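Local structure of Sodium/calcium exchanger membrane region domain-containing protein (Archaeoglobus fulgidus, 4KPP) at residues P19-L24 against A216-L221; S45-I50 against V75-A80. The protein probably exchanges calcium ions for protons across the membrane, as a transporter of the sodium/calcium exchanger family. All coordinates share one frame; numbering follows the deposited sequence.

From the N terminus, the short helix 18-25 leads into the long helix 32-60, which meets the start of helix 76-91 in contact 2 and so closes a loop of 24 residues. That contact ties together two predicted membrane spans that follow each other in the chain. Contact 1 closes a far larger loop of 191 residues by returning helix 202-221, part of a later predicted span, to helix 18-25, and contact 2 is nested wholly inside it. The two sites lie about 12 Å apart between centres. Helix 202-221 bridges them, since A216 and I220 pack on A46, I50 and A80 of contact 2.

Contact 1: P19-L24 against A216-L221; sequences PWLISL and AGFTIL. With OLA (oleic acid), chain F.
L21 and T219 bring their helices together here, with CA atoms 7.6 Å apart, a spacing that leaves room for side chains but allows no backbone hydrogen bonding between the two. The leucine fork does the touching on one side. Its CD1 comes to 3.8 Å from T219 OG1, the two side chains crossing at about a right angle. That hydroxyl is not left to the hydrocarbon alone, because it bonds to the F215 carbonyl one turn earlier in its own helix, an economical way to bury a threonine in an apolar interface. The other branch, CD2, approaches F218 CE2 obliquely at 4.4 Å. F218 can take part although its side chain does not set out toward helix 18-25: with CG anti to the backbone N (chi1 170°), the ring swings round until its far end nears the leucine. Helix 202-221, part of a predicted membrane span, stops just before a short break preceding helix 224-237, and in this break the M222 carbonyl accepts a hydrogen bond from W20 NE1. L24 CG lies 3.5 Å above the plane of the indole ring of W20, toward its rim. On what is probably the lipid-facing surface, an oleic acid tail lies between L24 and F218: its C6 is 3.8 Å from L24 CB, while its C7 meets the edge of the F218 ring, 4.0 Å from CZ.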
ATOM      1  N   PRO A  19      -4.255   9.463 -23.299  1.00 26.90           N
ATOM      2  CA  PRO A  19      -3.117   9.143 -24.173  1.00 31.35           C
ATOM      3  C   PRO A  19      -2.872   7.642 -24.295  1.00 31.92           C
ATOM      4  O   PRO A  19      -2.580   7.155 -25.390  1.00 25.86           O
ATOM      5  CB  PRO A  19      -1.941   9.829 -23.476  1.00 28.34           C
ATOM      6  CG  PRO A  19      -2.558  10.989 -22.773  1.00 25.41           C
ATOM      7  CD  PRO A  19      -3.900  10.493 -22.303  1.00 25.03           C
ATOM      8  N   TRP A  20      -3.026   6.915 -23.193  1.00 31.67           N
ATOM      9  CA  TRP A  20      -2.893   5.466 -23.237  1.00 29.21           C
ATOM     10  C   TRP A  20      -4.131   4.772 -23.809  1.00 30.19           C
ATOM     11  O   TRP A  20      -4.009   3.848 -24.611  1.00 31.07           O
ATOM     12  CB  TRP A  20      -2.543   4.885 -21.866  1.00 24.57           C
ATOM     13  CG  TRP A  20      -2.457   3.394 -21.906  1.00 24.21           C
ATOM     14  CD1 TRP A  20      -3.235   2.506 -21.217  1.00 24.44           C
ATOM     15  CD2 TRP A  20      -1.567   2.609 -22.710  1.00 24.49           C
ATOM     16  NE1 TRP A  20      -2.873   1.217 -21.531  1.00 23.63           N
ATOM     17  CE2 TRP A  20      -1.853   1.253 -22.446  1.00 24.04           C
ATOM     18  CE3 TRP A  20      -0.551   2.920 -23.621  1.00 27.64           C
ATOM     19  CZ2 TRP A  20      -1.160   0.211 -23.063  1.00 22.45           C
ATOM     20  CZ3 TRP A  20       0.137   1.881 -24.230  1.00 25.89           C
ATOM     21  CH2 TRP A  20      -0.171   0.543 -23.946  1.00 20.49           C
ATOM     22  N   LEU A  21      -5.316   5.215 -23.396  1.00 31.96           N
ATOM     23  CA  LEU A  21      -6.562   4.605 -23.862  1.00 31.04           C
ATOM     24  C   LEU A  21      -6.765   4.771 -25.367  1.00 33.06           C
ATOM     25  O   LEU A  21      -7.205   3.843 -26.049  1.00 36.24           O
ATOM     26  CB  LEU A  21      -7.765   5.161 -23.097  1.00 28.54           C
ATOM     27  CG  LEU A  21      -7.979   4.590 -21.692  1.00 32.09           C
ATOM     28  CD1 LEU A  21      -9.201   5.210 -21.032  1.00 31.15           C
ATOM     29  CD2 LEU A  21      -8.100   3.072 -21.736  1.00 27.72           C
ATOM     30  N   ILE A  22      -6.447   5.955 -25.879  1.00 29.81           N
ATOM     31  CA  ILE A  22      -6.513   6.212 -27.311  1.00 32.93           C
ATOM     32  C   ILE A  22      -5.520   5.320 -28.051  1.00 37.46           C
ATOM     33  O   ILE A  22      -5.837   4.761 -29.103  1.00 42.12           O
ATOM     34  CB  ILE A  22      -6.236   7.695 -27.621  1.00 36.00           C
ATOM     35  CG1 ILE A  22      -7.386   8.560 -27.098  1.00 38.71           C
ATOM     36  CG2 ILE A  22      -6.026   7.911 -29.113  1.00 35.07           C
ATOM     37  CD1 ILE A  22      -7.054  10.034 -26.996  1.00 42.50           C
ATOM     38  N   SER A  23      -4.326   5.176 -27.481  1.00 34.68           N
ATOM     39  CA  SER A  23      -3.292   4.320 -28.054  1.00 34.69           C
ATOM     40  C   SER A  23      -3.748   2.864 -28.114  1.00 37.91           C
ATOM     41  O   SER A  23      -3.440   2.151 -29.067  1.00 37.39           O
ATOM     42  CB  SER A  23      -1.992   4.427 -27.252  1.00 31.00           C
ATOM     43  OG  SER A  23      -1.523   5.762 -27.217  1.00 32.38           O
ATOM     44  N   LEU A  24      -4.478   2.429 -27.091  1.00 38.86           N
ATOM     45  CA  LEU A  24      -5.042   1.084 -27.080  1.00 39.44           C
ATOM     46  C   LEU A  24      -6.120   0.940 -28.148  1.00 40.80           C
ATOM     47  O   LEU A  24      -6.173  -0.064 -28.859  1.00 43.71           O
ATOM     48  CB  LEU A  24      -5.634   0.753 -25.709  1.00 41.18           C
ATOM     49  CG  LEU A  24      -4.695   0.259 -24.610  1.00 38.72           C
ATOM     50  CD1 LEU A  24      -5.474   0.027 -23.324  1.00 36.92           C
ATOM     51  CD2 LEU A  24      -3.984  -1.014 -25.045  1.00 36.15           C
ATOM     52  N   ALA A 216     -12.230   3.709 -13.966  1.00 26.19           N
ATOM     53  CA  ALA A 216     -10.875   3.706 -13.428  1.00 24.15           C
ATOM     54  C   ALA A 216     -10.358   2.280 -13.272  1.00 22.04           C
ATOM     55  O   ALA A 216      -9.200   1.994 -13.585  1.00 23.23           O
ATOM     56  CB  ALA A 216     -10.830   4.440 -12.106  1.00 23.13           C
ATOM     57  N   GLY A 217     -11.222   1.390 -12.792  1.00 23.36           N
ATOM     58  CA  GLY A 217     -10.877  -0.010 -12.641  1.00 26.34           C
ATOM     59  C   GLY A 217     -10.579  -0.658 -13.980  1.00 31.36           C
ATOM     60  O   GLY A 217      -9.642  -1.446 -14.099  1.00 33.17           O
ATOM     61  N   PHE A 218     -11.380  -0.322 -14.989  1.00 27.96           N
ATOM     62  CA  PHE A 218     -11.148  -0.798 -16.348  1.00 28.49           C
ATOM     63  C   PHE A 218      -9.806  -0.301 -16.873  1.00 26.13           C
ATOM     64  O   PHE A 218      -9.035  -1.065 -17.454  1.00 25.04           O
ATOM     65  CB  PHE A 218     -12.277  -0.340 -17.274  1.00 35.18           C
ATOM     66  CG  PHE A 218     -12.002  -0.569 -18.735  1.00 41.10           C
ATOM     67  CD1 PHE A 218     -12.144  -1.831 -19.292  1.00 43.01           C
ATOM     68  CD2 PHE A 218     -11.618   0.482 -19.556  1.00 42.29           C
ATOM     69  CE1 PHE A 218     -11.898  -2.041 -20.638  1.00 43.66           C
ATOM     70  CE2 PHE A 218     -11.370   0.275 -20.903  1.00 42.30           C
ATOM     71  CZ  PHE A 218     -11.512  -0.988 -21.442  1.00 42.43           C
ATOM     72  N   THR A 219      -9.534   0.981 -16.656  1.00 24.66           N
ATOM     73  CA  THR A 219      -8.298   1.600 -17.116  1.00 24.55           C
ATOM     74  C   THR A 219      -7.062   0.928 -16.520  1.00 26.56           C
ATOM     75  O   THR A 219      -6.111   0.616 -17.235  1.00 26.56           O
ATOM     76  CB  THR A 219      -8.279   3.100 -16.790  1.00 22.56           C
ATOM     77  OG1 THR A 219      -9.280   3.763 -17.570  1.00 24.18           O
ATOM     78  CG2 THR A 219      -6.922   3.704 -17.105  1.00 18.64           C
ATOM     79  N   ILE A 220      -7.086   0.703 -15.211  1.00 28.25           N
ATOM     80  CA  ILE A 220      -5.983   0.030 -14.532  1.00 31.51           C
ATOM     81  C   ILE A 220      -5.710  -1.358 -15.118  1.00 33.00           C
ATOM     82  O   ILE A 220      -4.564  -1.699 -15.413  1.00 34.54           O
ATOM     83  CB  ILE A 220      -6.240  -0.068 -13.014  1.00 32.14           C
ATOM     84  CG1 ILE A 220      -6.176   1.325 -12.383  1.00 34.23           C
ATOM     85  CG2 ILE A 220      -5.236  -0.997 -12.353  1.00 30.18           C
ATOM     86  CD1 ILE A 220      -6.401   1.338 -10.886  1.00 34.70           C
ATOM     87  N   LEU A 221      -6.765  -2.147 -15.302  1.00 31.15           N
ATOM     88  CA  LEU A 221      -6.621  -3.498 -15.840  1.00 29.51           C
ATOM     89  C   LEU A 221      -6.112  -3.501 -17.284  1.00 28.21           C
ATOM     90  O   LEU A 221      -5.476  -4.460 -17.721  1.00 27.83           O
ATOM     91  CB  LEU A 221      -7.940  -4.272 -15.729  1.00 30.00           C
ATOM     92  CG  LEU A 221      -8.494  -4.440 -14.308  1.00 35.34           C
ATOM     93  CD1 LEU A 221      -9.845  -5.146 -14.315  1.00 36.24           C
ATOM     94  CD2 LEU A 221      -7.501  -5.169 -13.412  1.00 33.10           C
TER
HETATM   95  C3  OLA F 503      -7.795  -2.645 -27.624  1.00 55.52           C
HETATM   96  C4  OLA F 503      -9.199  -2.258 -27.177  1.00 55.74           C
HETATM   97  C5  OLA F 503      -9.171  -1.541 -25.831  1.00 55.64           C
HETATM   98  C6  OLA F 503      -9.308  -0.033 -26.008  1.00 54.12           C
HETATM   99  C7  OLA F 503     -10.240   0.552 -24.953  1.00 52.60           C
HETATM  100  C8  OLA F 503     -10.887   1.841 -25.444  1.00 52.74           C

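Contact 2: S45-I50 against V75-A80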
ATOM      1  N   SER A  45      -3.517   8.193 -12.751  1.00 29.78           N
ATOM      2  CA  SER A  45      -4.731   8.990 -12.931  1.00 29.81           C
ATOM      3  C   SER A  45      -5.970   8.249 -12.440  1.00 27.91           C
ATOM      4  O   SER A  45      -6.765   8.788 -11.669  1.00 27.20           O
ATOM      5  CB  SER A  45      -4.902   9.367 -14.401  1.00 28.79           C
ATOM      6  OG  SER A  45      -3.706   9.933 -14.902  1.00 38.38           O
ATOM      7  N   ALA A  46      -6.119   7.008 -12.889  1.00 24.78           N
ATOM      8  CA  ALA A  46      -7.242   6.175 -12.480  1.00 26.71           C
ATOM      9  C   ALA A  46      -7.259   5.966 -10.966  1.00 28.02           C
ATOM     10  O   ALA A  46      -8.314   5.753 -10.375  1.00 30.09           O
ATOM     11  CB  ALA A  46      -7.204   4.837 -13.208  1.00 25.27           C
ATOM     12  N   SER A  47      -6.084   6.036 -10.346  1.00 27.20           N
ATOM     13  CA  SER A  47      -5.975   5.868  -8.901  1.00 29.01           C
ATOM     14  C   SER A  47      -6.621   7.017  -8.123  1.00 28.07           C
ATOM     15  O   SER A  47      -7.267   6.788  -7.100  1.00 26.00           O
ATOM     16  CB  SER A  47      -4.514   5.697  -8.480  1.00 30.54           C
ATOM     17  OG  SER A  47      -4.415   5.500  -7.082  1.00 33.90           O
ATOM     18  N   PHE A  48      -6.441   8.248  -8.598  1.00 26.95           N
ATOM     19  CA  PHE A  48      -7.073   9.402  -7.961  1.00 26.59           C
ATOM     20  C   PHE A  48      -8.587   9.341  -8.135  1.00 24.60           C
ATOM     21  O   PHE A  48      -9.341   9.702  -7.230  1.00 24.48           O
ATOM     22  CB  PHE A  48      -6.548  10.722  -8.537  1.00 30.64           C
ATOM     23  CG  PHE A  48      -5.138  11.052  -8.137  1.00 34.68           C
ATOM     24  CD1 PHE A  48      -4.858  11.533  -6.867  1.00 36.29           C
ATOM     25  CD2 PHE A  48      -4.093  10.905  -9.038  1.00 34.41           C
ATOM     26  CE1 PHE A  48      -3.560  11.843  -6.497  1.00 35.03           C
ATOM     27  CE2 PHE A  48      -2.796  11.212  -8.672  1.00 34.85           C
ATOM     28  CZ  PHE A  48      -2.530  11.683  -7.401  1.00 33.90           C
ATOM     29  N   LEU A  49      -9.021   8.890  -9.309  1.00 20.80           N
ATOM     30  CA  LEU A  49     -10.442   8.735  -9.598  1.00 25.02           C
ATOM     31  C   LEU A  49     -11.069   7.756  -8.617  1.00 27.57           C
ATOM     32  O   LEU A  49     -12.129   8.027  -8.048  1.00 22.86           O
ATOM     33  CB  LEU A  49     -10.656   8.253 -11.036  1.00 25.19           C
ATOM     34  CG  LEU A  49     -10.163   9.198 -12.136  1.00 32.71           C
ATOM     35  CD1 LEU A  49     -10.203   8.521 -13.503  1.00 30.57           C
ATOM     36  CD2 LEU A  49     -10.970  10.493 -12.148  1.00 33.69           C
ATOM     37  N   ILE A  50     -10.395   6.625  -8.419  1.00 28.98           N
ATOM     38  CA  ILE A  50     -10.847   5.606  -7.480  1.00 31.26           C
ATOM     39  C   ILE A  50     -10.937   6.164  -6.063  1.00 29.37           C
ATOM     40  O   ILE A  50     -11.913   5.924  -5.359  1.00 28.22           O
ATOM     41  CB  ILE A  50      -9.926   4.365  -7.511  1.00 33.26           C
ATOM     42  CG1 ILE A  50     -10.206   3.540  -8.767  1.00 31.94           C
ATOM     43  CG2 ILE A  50     -10.136   3.505  -6.276  1.00 31.08           C
ATOM     44  CD1 ILE A  50      -9.295   2.353  -8.944  1.00 31.17           C
ATOM     45  N   VAL A  75      -4.726   1.873  -2.854  1.00 23.60           N
ATOM     46  CA  VAL A  75      -3.513   1.211  -3.330  1.00 23.15           C
ATOM     47  C   VAL A  75      -3.820   0.062  -4.288  1.00 26.12           C
ATOM     48  O   VAL A  75      -3.055  -0.892  -4.404  1.00 30.57           O
ATOM     49  CB  VAL A  75      -2.625   0.718  -2.166  1.00 22.43           C
ATOM     50  CG1 VAL A  75      -2.095   1.902  -1.373  1.00 26.44           C
ATOM     51  CG2 VAL A  75      -3.392  -0.238  -1.260  1.00 16.41           C
ATOM     52  N   LEU A  76      -4.952   0.169  -4.971  1.00 31.70           N
ATOM     53  CA  LEU A  76      -5.338  -0.795  -5.998  1.00 33.29           C
ATOM     54  C   LEU A  76      -4.292  -0.983  -7.114  1.00 32.75           C
ATOM     55  O   LEU A  76      -4.089  -2.109  -7.570  1.00 33.91           O
ATOM     56  CB  LEU A  76      -6.706  -0.433  -6.586  1.00 37.20           C
ATOM     57  CG  LEU A  76      -7.739  -1.557  -6.673  1.00 44.25           C
ATOM     58  CD1 LEU A  76      -7.832  -2.314  -5.353  1.00 46.44           C
ATOM     59  CD2 LEU A  76      -9.103  -1.002  -7.069  1.00 45.61           C
ATOM     60  N   PRO A  77      -3.638   0.108  -7.570  1.00 28.63           N
ATOM     61  CA  PRO A  77      -2.586  -0.106  -8.572  1.00 28.81           C
ATOM     62  C   PRO A  77      -1.482  -1.053  -8.100  1.00 27.72           C
ATOM     63  O   PRO A  77      -0.911  -1.776  -8.915  1.00 28.36           O
ATOM     64  CB  PRO A  77      -2.016   1.298  -8.772  1.00 29.87           C
ATOM     65  CG  PRO A  77      -3.155   2.198  -8.505  1.00 26.54           C
ATOM     66  CD  PRO A  77      -3.938   1.545  -7.407  1.00 26.69           C
ATOM     67  N   GLU A  78      -1.193  -1.059  -6.805  1.00 24.39           N
ATOM     68  CA  GLU A  78      -0.174  -1.960  -6.288  1.00 24.82           C
ATOM     69  C   GLU A  78      -0.633  -3.414  -6.378  1.00 23.09           C
ATOM     70  O   GLU A  78       0.148  -4.301  -6.728  1.00 21.31           O
ATOM     71  CB  GLU A  78       0.208  -1.603  -4.850  1.00 21.48           C
ATOM     72  CG  GLU A  78       1.043  -2.670  -4.146  1.00 21.35           C
ATOM     73  CD  GLU A  78       2.328  -3.024  -4.893  1.00 27.08           C
ATOM     74  OE1 GLU A  78       2.824  -4.160  -4.719  1.00 28.01           O
ATOM     75  OE2 GLU A  78       2.851  -2.173  -5.643  1.00 22.63           O
ATOM     76  N   TYR A  79      -1.901  -3.653  -6.064  1.00 19.23           N
ATOM     77  CA  TYR A  79      -2.455  -4.997  -6.160  1.00 24.04           C
ATOM     78  C   TYR A  79      -2.496  -5.473  -7.605  1.00 27.05           C
ATOM     79  O   TYR A  79      -2.272  -6.650  -7.884  1.00 32.02           O
ATOM     80  CB  TYR A  79      -3.850  -5.063  -5.529  1.00 23.09           C
ATOM     81  CG  TYR A  79      -3.813  -5.127  -4.023  1.00 23.71           C
ATOM     82  CD1 TYR A  79      -3.525  -3.996  -3.269  1.00 20.81           C
ATOM     83  CD2 TYR A  79      -4.058  -6.319  -3.353  1.00 21.43           C
ATOM     84  CE1 TYR A  79      -3.481  -4.051  -1.892  1.00 18.19           C
ATOM     85  CE2 TYR A  79      -4.019  -6.384  -1.975  1.00 19.24           C
ATOM     86  CZ  TYR A  79      -3.732  -5.246  -1.250  1.00 19.21           C
ATOM     87  OH  TYR A  79      -3.688  -5.300   0.123  1.00 20.30           O
ATOM     88  N   ALA A  80      -2.772  -4.551  -8.521  1.00 28.45           N
ATOM     89  CA  ALA A  80      -2.887  -4.897  -9.932  1.00 28.55           C
ATOM     90  C   ALA A  80      -1.528  -5.182 -10.562  1.00 24.66           C
ATOM     91  O   ALA A  80      -1.384  -6.132 -11.328  1.00 23.99           O
ATOM     92  CB  ALA A  80      -3.609  -3.797 -10.689  1.00 29.79           C
TER
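S47 lies against the pyrrolidine ring of P77, its CB 3.8 Å from P77 CG and its OG equally close at 3.8 Å. The hydroxyl is carried to the ring because it stands anti to the backbone N (chi1 -178°), so that serine and proline touch through carbon as well as oxygen. Such small, compact side chains let the backbones draw near, and the CA atoms of S47 and P77 are 6.9 Å apart. Beside this pair, I50 reaches across with its extended arm, CD1 meeting L76 CD2 at 3.8 Å, the two side chains crossing at about a right angle. V75 is the N-cap of helix 76-91, which follows helix 67-73 after a short interruption, and a proline in the first helical turn costs no hydrogen bond, as the amides there have no carbonyl partner in a preceding turn. P77 and E78 after this break, like P257 and E258 on helix 242-267, are consistent with the Pro-Glu motifs of the sodium/calcium exchanger family, whose acidic residues line the ion pathway in relatives; the calcium ion of this structure is bound elsewhere. S47 also touches P257, which gives the serine a proline contact on each of two helices. I50 in turn packs on F213, A216 and I220, so its side chain links helix 202-221 with L76.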